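Local coordinates for protein succinate dehydrogenase (Membrane anchor subunit) (Mycolicibacterium smegmatis, PDB 7D6V) that is the membrane anchor subunit of a succinate dehydrogenase, probably passing electrons from succinate to quinone, and holds a membrane-embedded Rieske-type iron-sulfur cluster, at residues Thr113-Arg118 with Asn153-Phe158; Thr203-Ser208 with Thr238-Phe243; Ala109-Cys114 with Ile197-Tyr202. All coordinates share one frame; numbering follows the deposited sequence.

Contact 1. Residues Thr113-Arg118 with Asn153-Phe158; sequences TCYYYR and NIHRYF. With FES (Fe2/s2 (inorganic) cluster), chain J.
H155 and T113 carry the polar link of this contact. H155 ND1 donates to T113 OG1 at 2.5 Å, with an N-H...O angle of 145°. The hydroxyl is tilted from the plane of the imidazole. F158 crosses T113 at about a right angle, its CD2 3.6 Å from T113 OG1.

Metal binding fixes the other side of the imidazole. H155 NE2 binds the iron FE2 at 2.5 Å. CG of H155 is anti to the backbone N (chi1 -178°), which sends the ring straight out from its helix to the cluster. C114 SG binds the other iron, FE1, also at 2.5 Å. C114 is the N-cap of helix 115-124, and its sulfur accepts from Y117 N as well. One thiolate thus both caps a helix and binds iron.

Flat groups pack around these ligands. C114 CA makes a CH-pi contact with the H155 ring, 3.9 Å from its centroid. T113 O lies over the H155 ring nearer its rim. R118 NH1 donates to T113 O at 2.9 Å, within the guanidinium plane. The same NH1 sits over the centre of the Y115 ring, 3.5 Å above its plane. Y115 turns an edge to the sulfide, with CD2 3.5 Å from S1.

Several polar ends have partners outside the two segments. R118 pairs with E144. Y115 OH bonds E229 of the iron-sulfur subunit, and R156 forms salt bridges with acids of that chain. Histidine and cysteine ligands sharing a [2Fe-2S] cluster mark a Rieske-type site. These segments give one of each, the histidine binding through NE2 with ND1 bonded to T113.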
loop_
_atom_site.group_PDB
_atom_site.type_symbol
_atom_site.label_atom_id
_atom_site.label_comp_id
_atom_site.label_asym_id
_atom_site.label_seq_id
_atom_site.Cartn_x
_atom_site.Cartn_y
_atom_site.Cartn_z
ATOM N N THR C 113 -8.262 -28.620 20.164
ATOM C CA THR C 113 -7.280 -28.355 19.125
ATOM C C THR C 113 -7.820 -27.447 18.029
ATOM O O THR C 113 -7.085 -27.134 17.088
ATOM C CB THR C 113 -6.779 -29.667 18.515
ATOM O OG1 THR C 113 -7.892 -30.462 18.092
ATOM C CG2 THR C 113 -5.972 -30.448 19.534
ATOM N N CYS C 114 -9.069 -27.013 18.152
ATOM C CA CYS C 114 -9.658 -26.121 17.160
ATOM C C CYS C 114 -8.831 -24.841 17.079
ATOM O O CYS C 114 -8.384 -24.319 18.100
ATOM C CB CYS C 114 -11.107 -25.794 17.522
ATOM S SG CYS C 114 -11.748 -24.290 16.750
ATOM N N TYR C 115 -8.629 -24.336 15.866
ATOM C CA TYR C 115 -7.843 -23.126 15.671
ATOM C C TYR C 115 -8.501 -21.920 16.332
ATOM O O TYR C 115 -7.822 -21.115 16.977
ATOM C CB TYR C 115 -7.615 -22.881 14.179
ATOM C CG TYR C 115 -6.502 -23.720 13.583
ATOM C CD1 TYR C 115 -5.187 -23.288 13.625
ATOM C CD2 TYR C 115 -6.767 -24.941 12.985
ATOM C CE1 TYR C 115 -4.171 -24.038 13.091
ATOM C CE2 TYR C 115 -5.752 -25.702 12.448
ATOM C CZ TYR C 115 -4.455 -25.244 12.505
ATOM O OH TYR C 115 -3.433 -25.988 11.974
ATOM N N TYR C 116 -9.822 -21.783 16.210
ATOM C CA TYR C 116 -10.487 -20.670 16.879
ATOM C C TYR C 116 -10.370 -20.780 18.394
ATOM O O TYR C 116 -10.066 -19.797 19.077
ATOM C CB TYR C 116 -11.958 -20.578 16.483
ATOM C CG TYR C 116 -12.689 -19.663 17.433
ATOM C CD1 TYR C 116 -12.408 -18.305 17.463
ATOM C CD2 TYR C 116 -13.614 -20.160 18.338
ATOM C CE1 TYR C 116 -13.037 -17.468 18.350
ATOM C CE2 TYR C 116 -14.255 -19.327 19.225
ATOM C CZ TYR C 116 -13.965 -17.982 19.224
ATOM O OH TYR C 116 -14.602 -17.143 20.105
ATOM N N TYR C 117 -10.628 -21.968 18.941
ATOM C CA TYR C 117 -10.590 -22.126 20.389
ATOM C C TYR C 117 -9.193 -21.892 20.937
ATOM O O TYR C 117 -9.041 -21.368 22.045
ATOM C CB TYR C 117 -11.096 -23.511 20.783
ATOM C CG TYR C 117 -12.598 -23.613 20.830
ATOM C CD1 TYR C 117 -13.314 -23.115 21.906
ATOM C CD2 TYR C 117 -13.303 -24.207 19.798
ATOM C CE1 TYR C 117 -14.688 -23.205 21.949
ATOM C CE2 TYR C 117 -14.673 -24.302 19.832
ATOM C CZ TYR C 117 -15.361 -23.802 20.909
ATOM O OH TYR C 117 -16.729 -23.900 20.941
ATOM N N ARG C 118 -8.163 -22.267 20.176
ATOM C CA ARG C 118 -6.800 -21.986 20.602
ATOM C C ARG C 118 -6.577 -20.491 20.751
ATOM O O ARG C 118 -6.010 -20.044 21.750
ATOM C CB ARG C 118 -5.801 -22.586 19.616
ATOM C CG ARG C 118 -5.410 -24.008 19.943
ATOM C CD ARG C 118 -5.296 -24.849 18.701
ATOM N NE ARG C 118 -4.031 -24.616 18.016
ATOM C CZ ARG C 118 -3.738 -25.091 16.814
ATOM N NH1 ARG C 118 -4.621 -25.831 16.162
ATOM N NH2 ARG C 118 -2.564 -24.830 16.267
ATOM N N ASN C 153 -0.947 -29.871 16.277
ATOM C CA ASN C 153 -0.857 -30.072 14.839
ATOM C C ASN C 153 -1.554 -31.338 14.362
ATOM O O ASN C 153 -1.570 -31.594 13.154
ATOM C CB ASN C 153 0.610 -30.100 14.410
ATOM C CG ASN C 153 1.293 -28.763 14.586
ATOM O OD1 ASN C 153 1.020 -27.815 13.853
ATOM N ND2 ASN C 153 2.187 -28.680 15.558
ATOM N N ILE C 154 -2.126 -32.129 15.262
ATOM C CA ILE C 154 -2.859 -33.329 14.883
ATOM C C ILE C 154 -4.363 -33.066 14.835
ATOM O O ILE C 154 -5.157 -33.996 14.947
ATOM C CB ILE C 154 -2.533 -34.509 15.810
ATOM C CG1 ILE C 154 -2.925 -34.179 17.248
ATOM C CG2 ILE C 154 -1.066 -34.860 15.726
ATOM C CD1 ILE C 154 -2.625 -35.282 18.226
ATOM N N HIS C 155 -4.762 -31.804 14.677
ATOM C CA HIS C 155 -6.173 -31.446 14.722
ATOM C C HIS C 155 -6.982 -32.119 13.618
ATOM O O HIS C 155 -8.174 -32.381 13.803
ATOM C CB HIS C 155 -6.316 -29.929 14.637
ATOM C CG HIS C 155 -7.729 -29.454 14.719
ATOM N ND1 HIS C 155 -8.578 -29.818 15.741
ATOM C CD2 HIS C 155 -8.447 -28.653 13.900
ATOM C CE1 HIS C 155 -9.757 -29.257 15.550
ATOM N NE2 HIS C 155 -9.702 -28.544 14.442
ATOM N N ARG C 156 -6.364 -32.402 12.469
ATOM C CA ARG C 156 -7.104 -33.002 11.361
ATOM C C ARG C 156 -7.618 -34.396 11.703
ATOM O O ARG C 156 -8.660 -34.821 11.190
ATOM C CB ARG C 156 -6.225 -33.043 10.112
ATOM C CG ARG C 156 -4.901 -33.755 10.301
ATOM C CD ARG C 156 -4.033 -33.641 9.064
ATOM N NE ARG C 156 -3.510 -32.290 8.900
ATOM C CZ ARG C 156 -2.580 -31.950 8.017
ATOM N NH1 ARG C 156 -2.063 -32.864 7.213
ATOM N NH2 ARG C 156 -2.165 -30.696 7.938
ATOM N N TYR C 157 -6.925 -35.117 12.581
ATOM C CA TYR C 157 -7.391 -36.448 12.953
ATOM C C TYR C 157 -8.604 -36.365 13.867
ATOM O O TYR C 157 -9.548 -37.157 13.741
ATOM C CB TYR C 157 -6.254 -37.228 13.602
ATOM C CG TYR C 157 -5.189 -37.588 12.602
ATOM C CD1 TYR C 157 -5.156 -38.840 12.013
ATOM C CD2 TYR C 157 -4.236 -36.660 12.222
ATOM C CE1 TYR C 157 -4.192 -39.160 11.088
ATOM C CE2 TYR C 157 -3.274 -36.971 11.300
ATOM C CZ TYR C 157 -3.255 -38.219 10.736
ATOM O OH TYR C 157 -2.288 -38.526 9.816
ATOM N N PHE C 158 -8.613 -35.391 14.775
ATOM C CA PHE C 158 -9.821 -35.133 15.544
ATOM C C PHE C 158 -10.933 -34.606 14.653
ATOM O O PHE C 158 -12.110 -34.805 14.957
ATOM C CB PHE C 158 -9.517 -34.164 16.683
ATOM C CG PHE C 158 -8.519 -34.697 17.662
ATOM C CD1 PHE C 158 -8.773 -35.866 18.354
ATOM C CD2 PHE C 158 -7.320 -34.043 17.877
ATOM C CE1 PHE C 158 -7.855 -36.370 19.244
ATOM C CE2 PHE C 158 -6.402 -34.541 18.770
ATOM C CZ PHE C 158 -6.670 -35.705 19.455
HETATM FE FE1 FES J . -11.931 -25.075 14.405
HETATM FE FE2 FES J . -11.335 -27.276 12.977
HETATM S S1 FES J . -10.224 -25.380 13.056
HETATM S S2 FES J . -13.081 -26.945 14.266
#

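Contact 2. Residues Thr203-Ser208 with Thr238-Phe243; sequences TLSCHS and TRHMLF. With FES (Fe2/s2 (inorganic) cluster), chain J.
S205 and H240 bring the two backbones closest, their CA atoms 5.9 Å apart, where the chain turns between helices 188-204 and 207-215 and faces the start of helix 240-264. H240 ND1 and S205 OG are modelled 2.4 Å apart, too short to rely on, so the bond between them is doubtful in detail. S205 OG also bonds Y202 O. The carbonyl S205 O lies over one face of the H240 imidazole, 3.0 Å above its plane and toward the rim. N237 ND2 bonds this oxygen.

H240 CG lies anti to the backbone N (chi1 -162°), which carries the ring toward the cluster, and NE2 binds the iron FE1 at 2.6 Å. C206 SG binds FE2 at 2.5 Å. C206 is also the N-cap of helix 207-215, so one residue combines that position with iron binding.

H207 turns its ring edge to the sulfide S1, with ND1 3.8 Å away. Its plane is at 85° to that of H240, and the centroids are 5.8 Å apart. F243 presents an edge to S205 OG from one turn along helix 240-264.

Y202 of helix 188-204 meets the H240 ring nearly parallel. F159 of helix 155-175 packs against C206, while L236 of helix 224-237 touches S205. Beyond helix 207-215 comes the iron-sulfur subunit, where E229 of that chain bonds S208 and I225 packs on H207.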
loop_
_atom_site.group_PDB
_atom_site.type_symbol
_atom_site.label_atom_id
_atom_site.label_comp_id
_atom_site.label_asym_id
_atom_site.label_seq_id
_atom_site.Cartn_x
_atom_site.Cartn_y
_atom_site.Cartn_z
ATOM N N THR C 203 -18.574 -28.347 11.812
ATOM C CA THR C 203 -17.558 -29.315 11.418
ATOM C C THR C 203 -17.035 -29.037 10.013
ATOM O O THR C 203 -15.840 -29.207 9.746
ATOM C CB THR C 203 -18.124 -30.731 11.513
ATOM O OG1 THR C 203 -18.739 -30.909 12.793
ATOM C CG2 THR C 203 -17.027 -31.762 11.345
ATOM N N LEU C 204 -17.907 -28.611 9.102
ATOM C CA LEU C 204 -17.489 -28.365 7.730
ATOM C C LEU C 204 -16.865 -26.992 7.529
ATOM O O LEU C 204 -16.275 -26.753 6.473
ATOM C CB LEU C 204 -18.673 -28.532 6.778
ATOM C CG LEU C 204 -19.243 -29.944 6.664
ATOM C CD1 LEU C 204 -20.299 -30.001 5.580
ATOM C CD2 LEU C 204 -18.138 -30.949 6.398
ATOM N N SER C 205 -16.971 -26.090 8.500
ATOM C CA SER C 205 -16.263 -24.820 8.435
ATOM C C SER C 205 -14.876 -24.894 9.064
ATOM O O SER C 205 -14.223 -23.859 9.224
ATOM C CB SER C 205 -17.089 -23.717 9.097
ATOM O OG SER C 205 -17.157 -23.891 10.497
ATOM N N CYS C 206 -14.434 -26.094 9.426
ATOM C CA CYS C 206 -13.128 -26.272 10.056
ATOM C C CYS C 206 -11.964 -25.874 9.151
ATOM O O CYS C 206 -12.015 -26.067 7.936
ATOM C CB CYS C 206 -12.954 -27.720 10.523
ATOM S SG CYS C 206 -11.234 -28.240 10.720
ATOM N N HIS C 207 -10.916 -25.316 9.753
ATOM C CA HIS C 207 -9.731 -24.903 9.009
ATOM C C HIS C 207 -8.998 -26.094 8.410
ATOM O O HIS C 207 -8.387 -25.967 7.345
ATOM C CB HIS C 207 -8.787 -24.112 9.911
ATOM C CG HIS C 207 -9.124 -22.660 10.017
ATOM N ND1 HIS C 207 -9.742 -22.119 11.122
ATOM C CD2 HIS C 207 -8.922 -21.634 9.158
ATOM C CE1 HIS C 207 -9.912 -20.823 10.938
ATOM N NE2 HIS C 207 -9.423 -20.503 9.753
ATOM N N SER C 208 -9.027 -27.245 9.082
ATOM C CA SER C 208 -8.432 -28.447 8.511
ATOM C C SER C 208 -9.255 -28.980 7.350
ATOM O O SER C 208 -8.695 -29.536 6.401
ATOM C CB SER C 208 -8.271 -29.520 9.585
ATOM O OG SER C 208 -7.297 -29.145 10.537
ATOM N N THR C 238 -15.303 -18.327 6.960
ATOM C CA THR C 238 -15.273 -16.928 7.378
ATOM C C THR C 238 -16.105 -16.675 8.633
ATOM O O THR C 238 -15.863 -15.686 9.332
ATOM C CB THR C 238 -15.762 -16.019 6.252
ATOM O OG1 THR C 238 -17.026 -16.491 5.769
ATOM C CG2 THR C 238 -14.763 -16.000 5.117
ATOM N N ARG C 239 -17.072 -17.541 8.935
ATOM C CA ARG C 239 -17.938 -17.410 10.101
ATOM C C ARG C 239 -17.678 -18.500 11.137
ATOM O O ARG C 239 -18.586 -18.893 11.870
ATOM C CB ARG C 239 -19.407 -17.436 9.682
ATOM C CG ARG C 239 -19.877 -16.284 8.807
ATOM C CD ARG C 239 -19.835 -14.953 9.539
ATOM N NE ARG C 239 -18.532 -14.301 9.469
ATOM C CZ ARG C 239 -18.176 -13.270 10.225
ATOM N NH1 ARG C 239 -19.024 -12.774 11.115
ATOM N NH2 ARG C 239 -16.969 -12.736 10.096
ATOM N N HIS C 240 -16.443 -18.998 11.209
ATOM C CA HIS C 240 -16.147 -20.138 12.069
ATOM C C HIS C 240 -16.211 -19.775 13.548
ATOM O O HIS C 240 -16.599 -20.613 14.370
ATOM C CB HIS C 240 -14.777 -20.713 11.716
ATOM C CG HIS C 240 -14.558 -22.103 12.220
ATOM N ND1 HIS C 240 -15.422 -23.138 11.944
ATOM C CD2 HIS C 240 -13.576 -22.629 12.988
ATOM C CE1 HIS C 240 -14.979 -24.244 12.514
ATOM N NE2 HIS C 240 -13.861 -23.960 13.154
ATOM N N MET C 241 -15.816 -18.550 13.907
ATOM C CA MET C 241 -15.968 -18.078 15.281
ATOM C C MET C 241 -17.406 -18.195 15.762
ATOM O O MET C 241 -17.659 -18.626 16.892
ATOM C CB MET C 241 -15.509 -16.626 15.387
ATOM C CG MET C 241 -15.590 -16.056 16.790
ATOM S SD MET C 241 -15.024 -14.352 16.900
ATOM C CE MET C 241 -16.365 -13.505 16.073
ATOM N N LEU C 242 -18.359 -17.804 14.920
ATOM C CA LEU C 242 -19.753 -17.754 15.339
ATOM C C LEU C 242 -20.330 -19.152 15.521
ATOM O O LEU C 242 -21.083 -19.400 16.470
ATOM C CB LEU C 242 -20.565 -16.961 14.316
ATOM C CG LEU C 242 -22.024 -16.664 14.645
ATOM C CD1 LEU C 242 -22.122 -15.507 15.618
ATOM C CD2 LEU C 242 -22.800 -16.371 13.376
ATOM N N PHE C 243 -19.989 -20.075 14.620
ATOM C CA PHE C 243 -20.588 -21.401 14.658
ATOM C C PHE C 243 -20.146 -22.192 15.881
ATOM O O PHE C 243 -20.918 -23.003 16.394
ATOM C CB PHE C 243 -20.261 -22.164 13.375
ATOM C CG PHE C 243 -20.812 -21.521 12.135
ATOM C CD1 PHE C 243 -22.067 -20.938 12.139
ATOM C CD2 PHE C 243 -20.074 -21.497 10.965
ATOM C CE1 PHE C 243 -22.573 -20.344 11.004
ATOM C CE2 PHE C 243 -20.577 -20.903 9.825
ATOM C CZ PHE C 243 -21.829 -20.326 9.846
HETATM FE FE1 FES J . -11.931 -25.075 14.405
HETATM FE FE2 FES J . -11.335 -27.276 12.977
HETATM S S1 FES J . -10.224 -25.380 13.056
HETATM S S2 FES J . -13.081 -26.945 14.266
#

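Contact 3. Residues Ala109-Cys114 with Ile197-Tyr202. With FES (Fe2/s2 (inorganic) cluster), chain J; PEV ((1S)-2-{[(2-aminoethoxy)(hydroxy)phosphoryl]oxy}-1-[(palmitoyloxy)methyl]ethyl stearate), chain I.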
loop_
_atom_site.group_PDB
_atom_site.type_symbol
_atom_site.label_atom_id
_atom_site.label_comp_id
_atom_site.label_asym_id
_atom_site.label_seq_id
_atom_site.Cartn_x
_atom_site.Cartn_y
_atom_site.Cartn_z
ATOM N N ALA C 109 -11.198 -33.238 22.558
ATOM C CA ALA C 109 -9.928 -32.992 21.883
ATOM C C ALA C 109 -10.125 -32.204 20.593
ATOM O O ALA C 109 -9.296 -31.356 20.242
ATOM C CB ALA C 109 -9.227 -34.316 21.604
ATOM N N PHE C 110 -11.218 -32.471 19.875
ATOM C CA PHE C 110 -11.503 -31.756 18.639
ATOM C C PHE C 110 -11.710 -30.274 18.894
ATOM O O PHE C 110 -11.221 -29.432 18.136
ATOM C CB PHE C 110 -12.735 -32.363 17.969
ATOM C CG PHE C 110 -13.180 -31.639 16.733
ATOM C CD1 PHE C 110 -12.376 -31.591 15.611
ATOM C CD2 PHE C 110 -14.413 -31.018 16.690
ATOM C CE1 PHE C 110 -12.788 -30.931 14.477
ATOM C CE2 PHE C 110 -14.830 -30.358 15.557
ATOM C CZ PHE C 110 -14.016 -30.318 14.448
ATOM N N ARG C 111 -12.440 -29.932 19.951
ATOM C CA ARG C 111 -12.633 -28.519 20.247
ATOM C C ARG C 111 -11.444 -27.904 20.972
ATOM O O ARG C 111 -11.269 -26.685 20.918
ATOM C CB ARG C 111 -13.915 -28.320 21.050
ATOM C CG ARG C 111 -15.151 -28.372 20.182
ATOM C CD ARG C 111 -16.376 -27.900 20.916
ATOM N NE ARG C 111 -17.585 -28.058 20.117
ATOM C CZ ARG C 111 -18.228 -27.056 19.530
ATOM N NH1 ARG C 111 -17.777 -25.819 19.648
ATOM N NH2 ARG C 111 -19.321 -27.292 18.825
ATOM N N LEU C 112 -10.616 -28.716 21.630
ATOM C CA LEU C 112 -9.418 -28.194 22.273
ATOM C C LEU C 112 -8.328 -27.876 21.263
ATOM O O LEU C 112 -7.531 -26.958 21.485
ATOM C CB LEU C 112 -8.908 -29.195 23.305
ATOM C CG LEU C 112 -8.198 -28.621 24.528
ATOM C CD1 LEU C 112 -9.134 -27.727 25.316
ATOM C CD2 LEU C 112 -7.664 -29.743 25.396
ATOM N N THR C 113 -8.262 -28.620 20.164
ATOM C CA THR C 113 -7.280 -28.355 19.125
ATOM C C THR C 113 -7.820 -27.447 18.029
ATOM O O THR C 113 -7.085 -27.134 17.088
ATOM C CB THR C 113 -6.779 -29.667 18.515
ATOM O OG1 THR C 113 -7.892 -30.462 18.092
ATOM C CG2 THR C 113 -5.972 -30.448 19.534
ATOM N N CYS C 114 -9.069 -27.013 18.152
ATOM C CA CYS C 114 -9.658 -26.121 17.160
ATOM C C CYS C 114 -8.831 -24.841 17.079
ATOM O O CYS C 114 -8.384 -24.319 18.100
ATOM C CB CYS C 114 -11.107 -25.794 17.522
ATOM S SG CYS C 114 -11.748 -24.290 16.750
ATOM N N ILE C 197 -27.793 -30.168 12.284
ATOM C CA ILE C 197 -27.440 -29.343 11.131
ATOM C C ILE C 197 -26.363 -28.332 11.503
ATOM O O ILE C 197 -25.388 -28.139 10.765
ATOM C CB ILE C 197 -28.697 -28.654 10.568
ATOM C CG1 ILE C 197 -29.616 -29.677 9.907
ATOM C CG2 ILE C 197 -28.320 -27.568 9.576
ATOM C CD1 ILE C 197 -30.980 -29.129 9.559
ATOM N N LEU C 198 -26.515 -27.673 12.653
ATOM C CA LEU C 198 -25.532 -26.671 13.055
ATOM C C LEU C 198 -24.190 -27.310 13.388
ATOM O O LEU C 198 -23.133 -26.726 13.119
ATOM C CB LEU C 198 -26.068 -25.866 14.235
ATOM C CG LEU C 198 -27.120 -24.834 13.828
ATOM C CD1 LEU C 198 -27.781 -24.222 15.044
ATOM C CD2 LEU C 198 -26.499 -23.760 12.958
ATOM N N LEU C 199 -24.208 -28.512 13.970
ATOM C CA LEU C 199 -22.965 -29.237 14.210
ATOM C C LEU C 199 -22.271 -29.577 12.902
ATOM O O LEU C 199 -21.044 -29.487 12.801
ATOM C CB LEU C 199 -23.240 -30.507 15.011
ATOM C CG LEU C 199 -23.499 -30.339 16.506
ATOM C CD1 LEU C 199 -23.805 -31.685 17.132
ATOM C CD2 LEU C 199 -22.312 -29.689 17.183
ATOM N N TRP C 200 -23.040 -29.981 11.891
ATOM C CA TRP C 200 -22.451 -30.238 10.581
ATOM C C TRP C 200 -21.836 -28.974 9.997
ATOM O O TRP C 200 -20.755 -29.020 9.402
ATOM C CB TRP C 200 -23.501 -30.805 9.630
ATOM C CG TRP C 200 -23.590 -32.292 9.633
ATOM C CD1 TRP C 200 -24.689 -33.040 9.911
ATOM C CD2 TRP C 200 -22.542 -33.217 9.325
ATOM N NE1 TRP C 200 -24.394 -34.374 9.807
ATOM C CE2 TRP C 200 -23.081 -34.510 9.446
ATOM C CE3 TRP C 200 -21.199 -33.078 8.962
ATOM C CZ2 TRP C 200 -22.329 -35.655 9.217
ATOM C CZ3 TRP C 200 -20.455 -34.216 8.739
ATOM C CH2 TRP C 200 -21.020 -35.488 8.867
ATOM N N VAL C 201 -22.518 -27.838 10.146
ATOM C CA VAL C 201 -21.979 -26.577 9.638
ATOM C C VAL C 201 -20.657 -26.249 10.322
ATOM O O VAL C 201 -19.674 -25.870 9.672
ATOM C CB VAL C 201 -23.004 -25.445 9.817
ATOM C CG1 VAL C 201 -22.394 -24.111 9.434
ATOM C CG2 VAL C 201 -24.239 -25.718 8.986
ATOM N N TYR C 202 -20.613 -26.400 11.647
ATOM C CA TYR C 202 -19.385 -26.116 12.384
ATOM C C TYR C 202 -18.260 -27.062 11.983
ATOM O O TYR C 202 -17.109 -26.642 11.831
ATOM C CB TYR C 202 -19.644 -26.203 13.886
ATOM C CG TYR C 202 -18.385 -26.167 14.715
ATOM C CD1 TYR C 202 -17.589 -25.032 14.754
ATOM C CD2 TYR C 202 -17.988 -27.269 15.454
ATOM C CE1 TYR C 202 -16.437 -24.997 15.507
ATOM C CE2 TYR C 202 -16.840 -27.242 16.208
ATOM C CZ TYR C 202 -16.069 -26.104 16.233
ATOM O OH TYR C 202 -14.924 -26.077 16.989
HETATM FE FE1 FES J . -11.931 -25.075 14.405
HETATM FE FE2 FES J . -11.335 -27.276 12.977
HETATM S S1 FES J . -10.224 -25.380 13.056
HETATM S S2 FES J . -13.081 -26.945 14.266
HETATM C C48 PEV I . -16.187 -26.255 24.074
HETATM C C47 PEV I . -15.374 -27.180 24.973
HETATM C C46 PEV I . -13.885 -26.892 24.836
HETATM C C45 PEV I . -13.497 -25.671 25.659
HETATM C C44 PEV I . -12.084 -25.791 26.214
HETATM C C43 PEV I . -11.543 -24.446 26.678
HETATM C C42 PEV I . -10.717 -24.602 27.945
HETATM C C41 PEV I . -9.230 -24.530 27.638
HETATM C C40 PEV I . -8.425 -24.136 28.865
HETATM C C39 PEV I . -7.184 -25.000 28.995
HETATM C C38 PEV I . -6.106 -24.512 28.038
HETATM C C37 PEV I . -5.248 -23.435 28.686
HETATM C C36 PEV I . -3.770 -23.746 28.531
HETATM C C35 PEV I . -3.171 -22.984 27.359
HETATM C C34 PEV I . -1.687 -22.740 27.584
HETATM C C33 PEV I . -0.979 -24.024 27.983
HETATM C C32 PEV I . 0.267 -23.716 28.797
HETATM C C31 PEV I . 1.493 -23.643 27.903
HETATM O O31 PEV I . 1.580 -22.789 27.091
HETATM O O2 PEV I . 2.514 -24.580 28.049
HETATM C C2 PEV I . 3.691 -24.019 28.540
HETATM C C1 PEV I . 4.631 -23.774 27.368
HETATM O O3P PEV I . 4.425 -22.470 26.908
HETATM P P PEV I . 5.678 -21.403 26.969
HETATM O O1P PEV I . 5.798 -20.825 28.356
HETATM O O2P PEV I . 5.439 -20.296 25.974
HETATM O O4P PEV I . 7.069 -22.202 26.606
HETATM C C4 PEV I . 7.913 -22.587 27.653
HETATM C C5 PEV I . 8.512 -23.948 27.305
HETATM N N6 PEV I . 8.959 -24.623 28.509
HETATM C C3 PEV I . 4.323 -24.980 29.542
HETATM O O3 PEV I . 3.315 -25.387 30.423
HETATM C C11 PEV I . 2.942 -26.728 30.294
HETATM O O11 PEV I . 3.733 -27.586 30.491
HETATM C C12 PEV I . 1.518 -27.089 29.886
HETATM C C13 PEV I . 0.921 -28.170 30.782
HETATM C C14 PEV I . -0.603 -28.182 30.728
HETATM C C15 PEV I . -1.133 -28.161 29.297
HETATM C C16 PEV I . -2.003 -29.380 29.007
HETATM C C17 PEV I . -3.237 -29.073 28.158
HETATM C C18 PEV I . -3.327 -27.615 27.710
HETATM C C19 PEV I . -3.450 -27.459 26.194
HETATM C C20 PEV I . -3.272 -28.773 25.434
HETATM C C21 PEV I . -3.874 -28.707 24.033
HETATM C C22 PEV I . -4.166 -30.091 23.461
HETATM C C23 PEV I . -3.040 -30.637 22.586
HETATM C C24 PEV I . -2.876 -32.138 22.791
HETATM C C25 PEV I . -3.897 -32.943 21.994
HETATM C C26 PEV I . -4.757 -33.823 22.896
#
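R111 and Y202 make the dense part of this contact. The guanidinium lies flat on the phenol ring, with centres 4.3 Å apart and planes at 13°. Y202 CE2 sits under the middle of the guanidinium. The R111 chain is extended from CG to NE (chi2 -168°, chi3 -175°), and this length carries the charged group across to the ring. T247 OG1 bonds NH2, and Y117 OH makes a weak bond to NH1, so hydrogen bonds also hold the group in place over the phenol.

F110 CE2 lies 3.8 Å from Y202 CE2, the two side chains running past each other in opposite directions. Both aromatics also reach the cluster. Y202 OH is 3.4 Å from the sulfide S2, and F110 CZ is 3.5 Å from it. Y202 OH also lies close to C114 SG. The rings of F110 and Y202 meet the imidazoles of H155 and H240 respectively, each pair nearly parallel, and so form part of the second shell of the Rieske-type site.

The setting is the helical bundle of the membrane anchor. Helices 104-112 and 188-204 stay well apart here, the nearest CA atoms, of R111 and Y202, being 10.6 Å from each other. Long side chains bridge the gap. T113 N and OG1 both bond A109 O, from opposite faces of that carbonyl.

Away from the cluster the packing is slacker. L199 reaches the edge of the guanidinium with CD2 alone, 4.2 Å from R111 NH2. On the outer side of helix 104-112 lipid takes over from protein. R111 CD is 3.6 Å from C48 of the bound phosphatidylethanolamine, and L112 CD1 is equally close to C44 of that lipid.

How the contacts relate
The three contacts surround one [2Fe-2S] cluster. Their centres are 8 to 11 Å apart, with contacts 2 and 3 the nearest pair. Contacts 1 and 3 overlap at T113 and C114. Contacts 2 and 3 both use helix 188-204. Along the chain, contacts 1 and 3 both close before contact 2 opens. Contacts 1 and 2 use the same local design, a cysteine at a helix start and a hydroxyl next to a histidine. Each iron takes its cysteine from one and its histidine from the other, unlike a classical Rieske centre. Cluster binding thus ties together helix starts far apart in sequence.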